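Long-range contacts in superoxide dismutase [Cu-Zn] (Bacteroidetes bacterium GWA2_30_7, PDB 7B4P), which catalyses the dismutation of superoxide to molecular oxygen and hydrogen peroxide at a copper site beside a zinc ion: residues Pro15-Lys20 with Ser59-Thr64; Phe50-Cys55 with Arg121-His126; Asn71-Ser76 with Arg85-Leu90. One frame throughout, in Å; residues are numbered along the deposited sequence.

Contact 1 of 3, residues Pro15-Lys20 with Ser59-Thr64; sequences PTQDYK and SASDGT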
loop_
_atom_site.group_PDB
_atom_site.type_symbol
_atom_site.label_atom_id
_atom_site.label_comp_id
_atom_site.label_asym_id
_atom_site.label_seq_id
_atom_site.Cartn_x
_atom_site.Cartn_y
_atom_site.Cartn_z
ATOM N N PRO A 15 1.480 12.722 0.620
ATOM C CA PRO A 15 2.029 13.687 -0.327
ATOM C C PRO A 15 3.472 13.361 -0.733
ATOM O O PRO A 15 4.156 12.701 0.025
ATOM C CB PRO A 15 1.971 15.002 0.459
ATOM C CG PRO A 15 2.133 14.580 1.905
ATOM C CD PRO A 15 1.439 13.239 1.997
ATOM N N THR A 16 3.879 13.825 -1.917
ATOM C CA THR A 16 5.290 13.871 -2.386
ATOM C C THR A 16 5.940 15.143 -1.824
ATOM O O THR A 16 5.207 15.977 -1.254
ATOM C CB THR A 16 5.359 13.799 -3.916
ATOM O OG1 THR A 16 4.629 14.911 -4.434
ATOM C CG2 THR A 16 4.798 12.510 -4.473
ATOM N N GLN A 17 7.261 15.284 -1.976
ATOM C CA GLN A 17 8.056 16.405 -1.403
ATOM C C GLN A 17 7.423 17.735 -1.832
ATOM O O GLN A 17 7.142 17.885 -3.036
ATOM C CB GLN A 17 9.514 16.314 -1.855
ATOM C CG GLN A 17 10.472 17.140 -1.006
ATOM C CD GLN A 17 11.843 17.260 -1.625
ATOM O OE1 GLN A 17 12.409 16.296 -2.137
ATOM N NE2 GLN A 17 12.401 18.457 -1.570
ATOM N N ASP A 18 7.186 18.637 -0.872
ATOM C CA ASP A 18 6.702 20.030 -1.089
ATOM C C ASP A 18 5.210 20.028 -1.467
ATOM O O ASP A 18 4.805 20.895 -2.272
ATOM C CB ASP A 18 7.539 20.755 -2.150
ATOM C CG ASP A 18 9.042 20.573 -1.994
ATOM O OD1 ASP A 18 9.537 20.699 -0.856
ATOM O OD2 ASP A 18 9.706 20.297 -3.015
ATOM N N TYR A 19 4.422 19.107 -0.898
ATOM C CA TYR A 19 2.944 19.032 -1.058
ATOM C C TYR A 19 2.314 18.535 0.247
ATOM O O TYR A 19 3.024 17.891 1.043
ATOM C CB TYR A 19 2.569 18.143 -2.248
ATOM C CG TYR A 19 2.955 18.719 -3.586
ATOM C CD1 TYR A 19 2.236 19.759 -4.147
ATOM C CD2 TYR A 19 4.057 18.246 -4.280
ATOM C CE1 TYR A 19 2.590 20.310 -5.366
ATOM C CE2 TYR A 19 4.426 18.785 -5.502
ATOM C CZ TYR A 19 3.691 19.822 -6.047
ATOM O OH TYR A 19 4.045 20.360 -7.248
ATOM N N LYS A 20 1.025 18.835 0.450
ATOM C CA LYS A 20 0.238 18.458 1.657
ATOM C C LYS A 20 -0.973 17.609 1.244
ATOM O O LYS A 20 -1.906 17.477 2.067
ATOM C CB LYS A 20 -0.200 19.717 2.413
ATOM C CG LYS A 20 0.920 20.682 2.780
ATOM C CD LYS A 20 1.898 20.123 3.795
ATOM C CE LYS A 20 3.067 21.045 4.067
ATOM N NZ LYS A 20 4.050 20.418 4.982
ATOM N N SER A 59 8.329 5.193 -2.368
ATOM C CA SER A 59 9.570 5.422 -1.577
ATOM C C SER A 59 10.310 6.667 -2.084
ATOM O O SER A 59 11.095 7.240 -1.305
ATOM C CB SER A 59 10.462 4.208 -1.601
ATOM O OG SER A 59 11.024 4.019 -2.891
ATOM N N ALA A 60 10.076 7.062 -3.341
ATOM C CA ALA A 60 10.680 8.253 -3.982
ATOM C C ALA A 60 10.008 9.529 -3.458
ATOM O O ALA A 60 8.787 9.508 -3.223
ATOM C CB ALA A 60 10.559 8.148 -5.483
ATOM N N SER A 61 10.784 10.603 -3.302
ATOM C CA SER A 61 10.319 11.941 -2.854
ATOM C C SER A 61 9.343 12.540 -3.875
ATOM O O SER A 61 8.422 13.255 -3.445
ATOM C CB SER A 61 11.488 12.864 -2.615
ATOM O OG SER A 61 12.240 13.049 -3.807
ATOM N N ASP A 62 9.541 12.259 -5.170
ATOM C CA ASP A 62 8.780 12.870 -6.296
ATOM C C ASP A 62 7.774 11.864 -6.876
ATOM O O ASP A 62 7.126 12.205 -7.882
ATOM C CB ASP A 62 9.731 13.406 -7.371
ATOM C CG ASP A 62 10.759 12.398 -7.861
ATOM O OD1 ASP A 62 10.627 11.205 -7.513
ATOM O OD2 ASP A 62 11.690 12.815 -8.584
ATOM N N GLY A 63 7.654 10.676 -6.273
ATOM C CA GLY A 63 6.675 9.635 -6.652
ATOM C C GLY A 63 7.015 8.949 -7.969
ATOM O O GLY A 63 6.132 8.262 -8.515
ATOM N N THR A 64 8.252 9.103 -8.453
ATOM C CA THR A 64 8.751 8.522 -9.730
ATOM C C THR A 64 8.814 6.993 -9.625
ATOM O O THR A 64 8.731 6.329 -10.677
ATOM C CB THR A 64 10.128 9.093 -10.096
ATOM O OG1 THR A 64 10.974 8.958 -8.953
ATOM C CG2 THR A 64 10.067 10.541 -10.529
#
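Thr16 and Gln17 open the type II beta turn Thr16-Tyr19, which joins strands 8-15 and 22-30 of the Greek-key beta-barrel, and they dock on Ser61, Asp62 and Gly63 of the long loop between strands 46-53 and 89-95. The evidence for a specific junction rather than loose proximity is one clear cross-link: Gln17 N donates to Ser61 O over 2.8 Å, nearly straight, with 173° at the hydrogen. Both loops otherwise lack regular structure, and only 175 Å² is buried between them.

Thr16 and Gly63 form the buried part. Thr16 OG1 sits between the backbone N and the carbonyl carbon (chi1 59°), turned to Arg143 O, to which it is hydrogen-bonded; the methyl CG2 is thereby left to face the other loop, 3.8 Å from Gly63 N. Gly63 has a positive phi and no side chain, so the methyl meets bare backbone. Gly63 O in turn accepts from Arg143 NH1, which places one arginine behind both loops; by family resemblance it is probably the arginine that guides superoxide to the copper.

Gln17 closes the outer side. Its chain runs extended alongside Ser61, bringing OE1 to 3.6 Å from Ser61 CB, a van der Waals contact at the solvent-facing rim. Within residues 59-64, Asp62 OD1 links back to Thr64: it accepts a weak bond of 3.3 Å from Thr64 N and a shorter one from Thr64 OG1, 2.7 Å away on the syn side of the carboxylate but 31° out of its plane.

Contact 2 of 3, residues Phe50-Cys55 with Arg121-His126; sequences FHIHEC and RSMIVH. With CU (copper (II) ion), chain E.
His51 and His53 pair with Ile124 and Ser122 where residues 50-53 of strand 46-53 run antiparallel to strand 122-126; the axes of these short pieces come within 4.6 Å, with 148° between directions. Both are hydrogen-bonded pairs with reciprocal N-H...O bonds; the His53 N to Ser122 O bond measures 2.7 Å. Phe50-Val125 and Ile52-Met123 are the non-hydrogen-bonded pairs. Beyond the strand end the pairing passes to side chains: Arg121 NH1 donates to Glu54 O over 2.7 Å, the oxygen only 4° out of the guanidinium plane, and Ser122 OG donates to Cys55 O over 2.6 Å.

On one face three imidazoles form the copper site of the Cu,Zn superoxide dismutase barrel, the site of catalysis in this family: His51 ND1 binds at 2.2 Å, His53 NE2 and His126 NE2 each at 2.1 Å. Ile124 lays CG1 over the face of the His53 ring and CG2 over that of His126, which is likely to restrict how both rings tilt. The far nitrogens are tied too: His51 NE2 to Asp130, His53 ND1 to Gly67 O, His126 ND1 to Gly141 O.

The opposite face is apolar. Met123, bent at chi2 (-65°) and chi3, folds CE over the Phe50 ring, 3.5 Å from its centroid, with SD farther off above the same face, a Met-aromatic contact; Ile52 CG1 touches SD.

In the sheet the pair is flanked by 89-95 and 143-151. Leu90 of strand 89-95 touches Phe50, Ile52 and Met123; from strand 22-30, Ile25 meets Phe50 and Met123, and Phe27 meets Met123.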
loop_
_atom_site.group_PDB
_atom_site.type_symbol
_atom_site.label_atom_id
_atom_site.label_comp_id
_atom_site.label_asym_id
_atom_site.label_seq_id
_atom_site.Cartn_x
_atom_site.Cartn_y
_atom_site.Cartn_z
ATOM N N PHE A 50 -5.504 11.522 -12.061
ATOM C CA PHE A 50 -5.877 10.488 -11.063
ATOM C C PHE A 50 -5.781 9.119 -11.746
ATOM O O PHE A 50 -6.668 8.797 -12.563
ATOM C CB PHE A 50 -7.277 10.809 -10.530
ATOM C CG PHE A 50 -7.737 10.014 -9.335
ATOM C CD1 PHE A 50 -7.117 10.157 -8.103
ATOM C CD2 PHE A 50 -8.828 9.162 -9.429
ATOM C CE1 PHE A 50 -7.557 9.439 -7.002
ATOM C CE2 PHE A 50 -9.264 8.442 -8.327
ATOM C CZ PHE A 50 -8.629 8.582 -7.116
ATOM N N HIS A 51 -4.717 8.360 -11.457
ATOM C CA HIS A 51 -4.352 7.112 -12.182
ATOM C C HIS A 51 -3.878 6.025 -11.212
ATOM O O HIS A 51 -3.388 6.370 -10.118
ATOM C CB HIS A 51 -3.253 7.385 -13.217
ATOM C CG HIS A 51 -3.510 8.552 -14.110
ATOM N ND1 HIS A 51 -2.628 9.610 -14.208
ATOM C CD2 HIS A 51 -4.530 8.829 -14.947
ATOM C CE1 HIS A 51 -3.097 10.492 -15.066
ATOM N NE2 HIS A 51 -4.263 10.036 -15.532
ATOM N N ILE A 52 -4.009 4.761 -11.629
ATOM C CA ILE A 52 -3.315 3.583 -11.028
ATOM C C ILE A 52 -2.026 3.351 -11.827
ATOM O O ILE A 52 -2.120 3.205 -13.060
ATOM C CB ILE A 52 -4.229 2.340 -11.021
ATOM C CG1 ILE A 52 -5.493 2.564 -10.186
ATOM C CG2 ILE A 52 -3.462 1.108 -10.564
ATOM C CD1 ILE A 52 -6.588 1.550 -10.434
ATOM N N HIS A 53 -0.873 3.337 -11.153
ATOM C CA HIS A 53 0.472 3.149 -11.762
ATOM C C HIS A 53 0.962 1.721 -11.490
ATOM O O HIS A 53 0.519 1.129 -10.493
ATOM C CB HIS A 53 1.434 4.235 -11.261
ATOM C CG HIS A 53 1.171 5.583 -11.844
ATOM N ND1 HIS A 53 2.140 6.296 -12.521
ATOM C CD2 HIS A 53 0.053 6.342 -11.870
ATOM C CE1 HIS A 53 1.635 7.442 -12.927
ATOM N NE2 HIS A 53 0.355 7.495 -12.542
ATOM N N GLU A 54 1.839 1.197 -12.353
ATOM C CA GLU A 54 2.175 -0.253 -12.442
ATOM C C GLU A 54 2.904 -0.723 -11.173
ATOM O O GLU A 54 2.597 -1.841 -10.716
ATOM C CB GLU A 54 2.985 -0.555 -13.708
ATOM C CG GLU A 54 4.369 0.074 -13.737
ATOM C CD GLU A 54 5.037 0.038 -15.100
ATOM O OE1 GLU A 54 4.895 -0.991 -15.792
ATOM O OE2 GLU A 54 5.696 1.037 -15.467
ATOM N N CYS A 55 3.827 0.077 -10.631
ATOM C CA CYS A 55 4.642 -0.273 -9.434
ATOM C C CYS A 55 4.007 0.332 -8.175
ATOM O O CYS A 55 3.667 1.533 -8.199
ATOM C CB CYS A 55 6.091 0.180 -9.590
ATOM S SG CYS A 55 7.063 -0.880 -10.695
ATOM N N ARG A 121 -0.780 -2.347 -6.640
ATOM C CA ARG A 121 -0.440 -1.222 -7.549
ATOM C C ARG A 121 -0.497 0.076 -6.738
ATOM O O ARG A 121 -0.900 0.016 -5.560
ATOM C CB ARG A 121 -1.394 -1.180 -8.747
ATOM C CG ARG A 121 -1.522 -2.498 -9.500
ATOM C CD ARG A 121 -0.219 -2.943 -10.135
ATOM N NE ARG A 121 -0.302 -4.289 -10.682
ATOM C CZ ARG A 121 0.707 -4.940 -11.257
ATOM N NH1 ARG A 121 1.896 -4.371 -11.371
ATOM N NH2 ARG A 121 0.518 -6.164 -11.719
ATOM N N SER A 122 -0.113 1.199 -7.348
ATOM C CA SER A 122 -0.074 2.538 -6.706
ATOM C C SER A 122 -1.156 3.445 -7.300
ATOM O O SER A 122 -1.441 3.318 -8.502
ATOM C CB SER A 122 1.289 3.167 -6.837
ATOM O OG SER A 122 1.685 3.247 -8.198
ATOM N N MET A 123 -1.739 4.306 -6.462
ATOM C CA MET A 123 -2.536 5.492 -6.873
ATOM C C MET A 123 -1.587 6.693 -6.929
ATOM O O MET A 123 -0.786 6.845 -5.990
ATOM C CB MET A 123 -3.663 5.789 -5.876
ATOM C CG MET A 123 -4.830 4.809 -5.929
ATOM S SD MET A 123 -5.744 4.839 -7.498
ATOM C CE MET A 123 -5.940 6.602 -7.753
ATOM N N ILE A 124 -1.670 7.494 -7.993
ATOM C CA ILE A 124 -0.888 8.754 -8.171
ATOM C C ILE A 124 -1.860 9.893 -8.495
ATOM O O ILE A 124 -2.668 9.735 -9.432
ATOM C CB ILE A 124 0.188 8.593 -9.265
ATOM C CG1 ILE A 124 1.297 7.627 -8.841
ATOM C CG2 ILE A 124 0.754 9.943 -9.685
ATOM C CD1 ILE A 124 2.202 8.159 -7.751
ATOM N N VAL A 125 -1.780 10.989 -7.738
ATOM C CA VAL A 125 -2.471 12.276 -8.039
ATOM C C VAL A 125 -1.427 13.223 -8.637
ATOM O O VAL A 125 -0.325 13.329 -8.058
ATOM C CB VAL A 125 -3.142 12.870 -6.787
ATOM C CG1 VAL A 125 -3.998 14.077 -7.136
ATOM C CG2 VAL A 125 -3.969 11.829 -6.048
ATOM N N HIS A 126 -1.758 13.859 -9.765
ATOM C CA HIS A 126 -0.846 14.746 -10.536
ATOM C C HIS A 126 -1.129 16.211 -10.187
ATOM O O HIS A 126 -2.219 16.493 -9.656
ATOM C CB HIS A 126 -0.979 14.469 -12.038
ATOM C CG HIS A 126 -0.483 13.122 -12.440
ATOM N ND1 HIS A 126 0.815 12.908 -12.860
ATOM C CD2 HIS A 126 -1.098 11.919 -12.479
ATOM C CE1 HIS A 126 0.977 11.632 -13.146
ATOM N NE2 HIS A 126 -0.183 11.003 -12.923
HETATM CU CU CU E . -0.700 9.061 -13.369
#

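Contact 3 of 3, residues Asn71-Ser76 with Arg85-Leu90; sequences NPEEKS and RHIGDL. With ZN (zinc ion), chain F.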
loop_
_atom_site.group_PDB
_atom_site.type_symbol
_atom_site.label_atom_id
_atom_site.label_comp_id
_atom_site.label_asym_id
_atom_site.label_seq_id
_atom_site.Cartn_x
_atom_site.Cartn_y
_atom_site.Cartn_z
ATOM N N ASN A 71 -0.813 -0.544 -17.281
ATOM C CA ASN A 71 -1.260 -0.809 -18.674
ATOM C C ASN A 71 -0.816 -2.214 -19.082
ATOM O O ASN A 71 0.071 -2.374 -19.919
ATOM C CB ASN A 71 -0.734 0.274 -19.622
ATOM C CG ASN A 71 -1.213 0.118 -21.049
ATOM O OD1 ASN A 71 -2.216 -0.546 -21.309
ATOM N ND2 ASN A 71 -0.505 0.734 -21.981
ATOM N N PRO A 72 -1.423 -3.277 -18.505
ATOM C CA PRO A 72 -1.032 -4.654 -18.813
ATOM C C PRO A 72 -1.491 -5.163 -20.190
ATOM O O PRO A 72 -1.078 -6.246 -20.562
ATOM C CB PRO A 72 -1.711 -5.462 -17.697
ATOM C CG PRO A 72 -2.943 -4.651 -17.357
ATOM C CD PRO A 72 -2.509 -3.207 -17.515
ATOM N N GLU A 73 -2.323 -4.390 -20.899
ATOM C CA GLU A 73 -2.864 -4.733 -22.244
ATOM C C GLU A 73 -2.124 -3.949 -23.338
ATOM O O GLU A 73 -2.428 -4.186 -24.524
ATOM C CB GLU A 73 -4.366 -4.450 -22.296
ATOM C CG GLU A 73 -5.202 -5.478 -21.556
ATOM C CD GLU A 73 -6.690 -5.168 -21.530
ATOM O OE1 GLU A 73 -7.072 -4.152 -20.905
ATOM O OE2 GLU A 73 -7.461 -5.931 -22.152
ATOM N N GLU A 74 -1.195 -3.058 -22.960
ATOM C CA GLU A 74 -0.363 -2.235 -23.885
ATOM C C GLU A 74 -1.266 -1.356 -24.762
ATOM O O GLU A 74 -0.942 -1.189 -25.957
ATOM C CB GLU A 74 0.527 -3.124 -24.761
ATOM C CG GLU A 74 1.418 -4.078 -23.983
ATOM C CD GLU A 74 2.108 -5.133 -24.833
ATOM O OE1 GLU A 74 2.420 -6.208 -24.291
ATOM O OE2 GLU A 74 2.330 -4.876 -26.035
ATOM N N LYS A 75 -2.348 -0.811 -24.193
ATOM C CA LYS A 75 -3.309 0.085 -24.894
ATOM C C LYS A 75 -2.838 1.538 -24.758
ATOM O O LYS A 75 -1.826 1.772 -24.070
ATOM C CB LYS A 75 -4.726 -0.102 -24.339
ATOM C CG LYS A 75 -5.278 -1.518 -24.444
ATOM C CD LYS A 75 -6.790 -1.594 -24.428
ATOM C CE LYS A 75 -7.422 -1.247 -25.761
ATOM N NZ LYS A 75 -7.301 -2.357 -26.736
ATOM N N SER A 76 -3.540 2.471 -25.409
ATOM C CA SER A 76 -3.255 3.930 -25.384
ATOM C C SER A 76 -3.871 4.557 -24.128
ATOM O O SER A 76 -4.748 3.917 -23.513
ATOM C CB SER A 76 -3.765 4.603 -26.632
ATOM O OG SER A 76 -3.193 4.016 -27.791
ATOM N N ARG A 85 -8.179 2.602 -23.408
ATOM C CA ARG A 85 -7.653 3.199 -22.148
ATOM C C ARG A 85 -6.713 2.206 -21.453
ATOM O O ARG A 85 -6.828 0.993 -21.721
ATOM C CB ARG A 85 -8.802 3.572 -21.204
ATOM C CG ARG A 85 -9.739 2.418 -20.868
ATOM C CD ARG A 85 -10.664 2.708 -19.701
ATOM N NE ARG A 85 -10.019 2.520 -18.407
ATOM C CZ ARG A 85 -10.640 2.557 -17.228
ATOM N NH1 ARG A 85 -11.943 2.780 -17.161
ATOM N NH2 ARG A 85 -9.952 2.366 -16.114
ATOM N N HIS A 86 -5.829 2.709 -20.586
ATOM C CA HIS A 86 -5.045 1.902 -19.614
ATOM C C HIS A 86 -5.989 1.432 -18.502
ATOM O O HIS A 86 -6.973 2.149 -18.226
ATOM C CB HIS A 86 -3.862 2.698 -19.035
ATOM C CG HIS A 86 -2.955 3.297 -20.057
ATOM N ND1 HIS A 86 -2.189 4.419 -19.798
ATOM C CD2 HIS A 86 -2.696 2.950 -21.335
ATOM C CE1 HIS A 86 -1.491 4.729 -20.871
ATOM N NE2 HIS A 86 -1.784 3.844 -21.827
ATOM N N ILE A 87 -5.699 0.280 -17.886
ATOM C CA ILE A 87 -6.490 -0.291 -16.752
ATOM C C ILE A 87 -6.566 0.759 -15.634
ATOM O O ILE A 87 -7.613 0.823 -14.959
ATOM C CB ILE A 87 -5.882 -1.624 -16.265
ATOM C CG1 ILE A 87 -6.014 -2.733 -17.313
ATOM C CG2 ILE A 87 -6.483 -2.052 -14.933
ATOM C CD1 ILE A 87 -7.418 -3.250 -17.493
ATOM N N GLY A 88 -5.507 1.562 -15.468
ATOM C CA GLY A 88 -5.396 2.601 -14.428
ATOM C C GLY A 88 -5.662 4.005 -14.948
ATOM O O GLY A 88 -5.006 4.939 -14.450
ATOM N N ASP A 89 -6.590 4.163 -15.899
ATOM C CA ASP A 89 -7.074 5.487 -16.378
ATOM C C ASP A 89 -8.388 5.810 -15.657
ATOM O O ASP A 89 -9.461 5.486 -16.209
ATOM C CB ASP A 89 -7.235 5.518 -17.900
ATOM C CG ASP A 89 -5.932 5.708 -18.661
ATOM O OD1 ASP A 89 -4.893 5.937 -18.008
ATOM O OD2 ASP A 89 -5.965 5.629 -19.906
ATOM N N LEU A 90 -8.294 6.420 -14.470
ATOM C CA LEU A 90 -9.458 6.833 -13.636
ATOM C C LEU A 90 -9.747 8.327 -13.856
ATOM O O LEU A 90 -10.457 8.920 -13.016
ATOM C CB LEU A 90 -9.164 6.532 -12.161
ATOM C CG LEU A 90 -8.505 5.182 -11.866
ATOM C CD1 LEU A 90 -8.420 4.942 -10.367
ATOM C CD2 LEU A 90 -9.242 4.029 -12.533
HETATM ZN ZN ZN F . -2.855 6.242 -18.620
#
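Asn71 lies over one face of the His86 imidazole, its CB 4.0 Å from the ring centroid in a CH-pi contact, and the amide plane is turned 29° from the ring. Apolar packing continues alongside, where Pro72 CD meets Ile87 CG1 at 3.5 Å.

Among the polar contacts, Asn71 folds its own loop. With CG anti to the backbone N (chi1 -177°), OD1 accepts from Lys75 N at 2.9 Å, in the carbonyl plane on a lone pair, and ND2 donates to Lys75 O at 2.7 Å. That carbonyl is thereby held at the edge of the His86 ring. Replacing Asn71 by an alanine would probably leave Lys75 N and O without their amide partners, letting the Lys75 carbonyl shift from the His86 edge.

Metal bonds come from the other segment: His86 ND1 at 2.3 Å and Asp89 OD1 at 2.1 Å bind the zinc, completed by His69 and His77. Asp89 OD2 accepts from His86 N at 3.0 Å and from Gly78 N.

Packed on one zinc ligand, Asn71 is consistent with a second-shell residue that helps orient it; His86 N, reaching OD2 from 72° above the carboxylate plane, with Gly78 N and the zinc probably limits how Asp89 turns.

Overall arrangement
Each contact has its own role in the Greek-key barrel: contact 1 joins two loops, contact 2 pairs two neighbouring strands of the sheet, and contact 3 folds the later part of the long loop against the turn leading into strand 89-95. The centres of contacts 1 and 3 lie about 13 and 12 Å from that of contact 2, and about 24 Å from each other. Strands 46-53 and 89-95 bring contacts 2 and 3 together, where Ile52 N probably bonds Gly88 O, 3.0 Å away. Gly63 O packs on Ile124 CD1 to join contacts 1 and 2. Along the chain, contacts 1 and 2 interleave, and contact 3 falls between the two segments of contact 2. Copper and zinc sites are thus built side by side from sheet and loop.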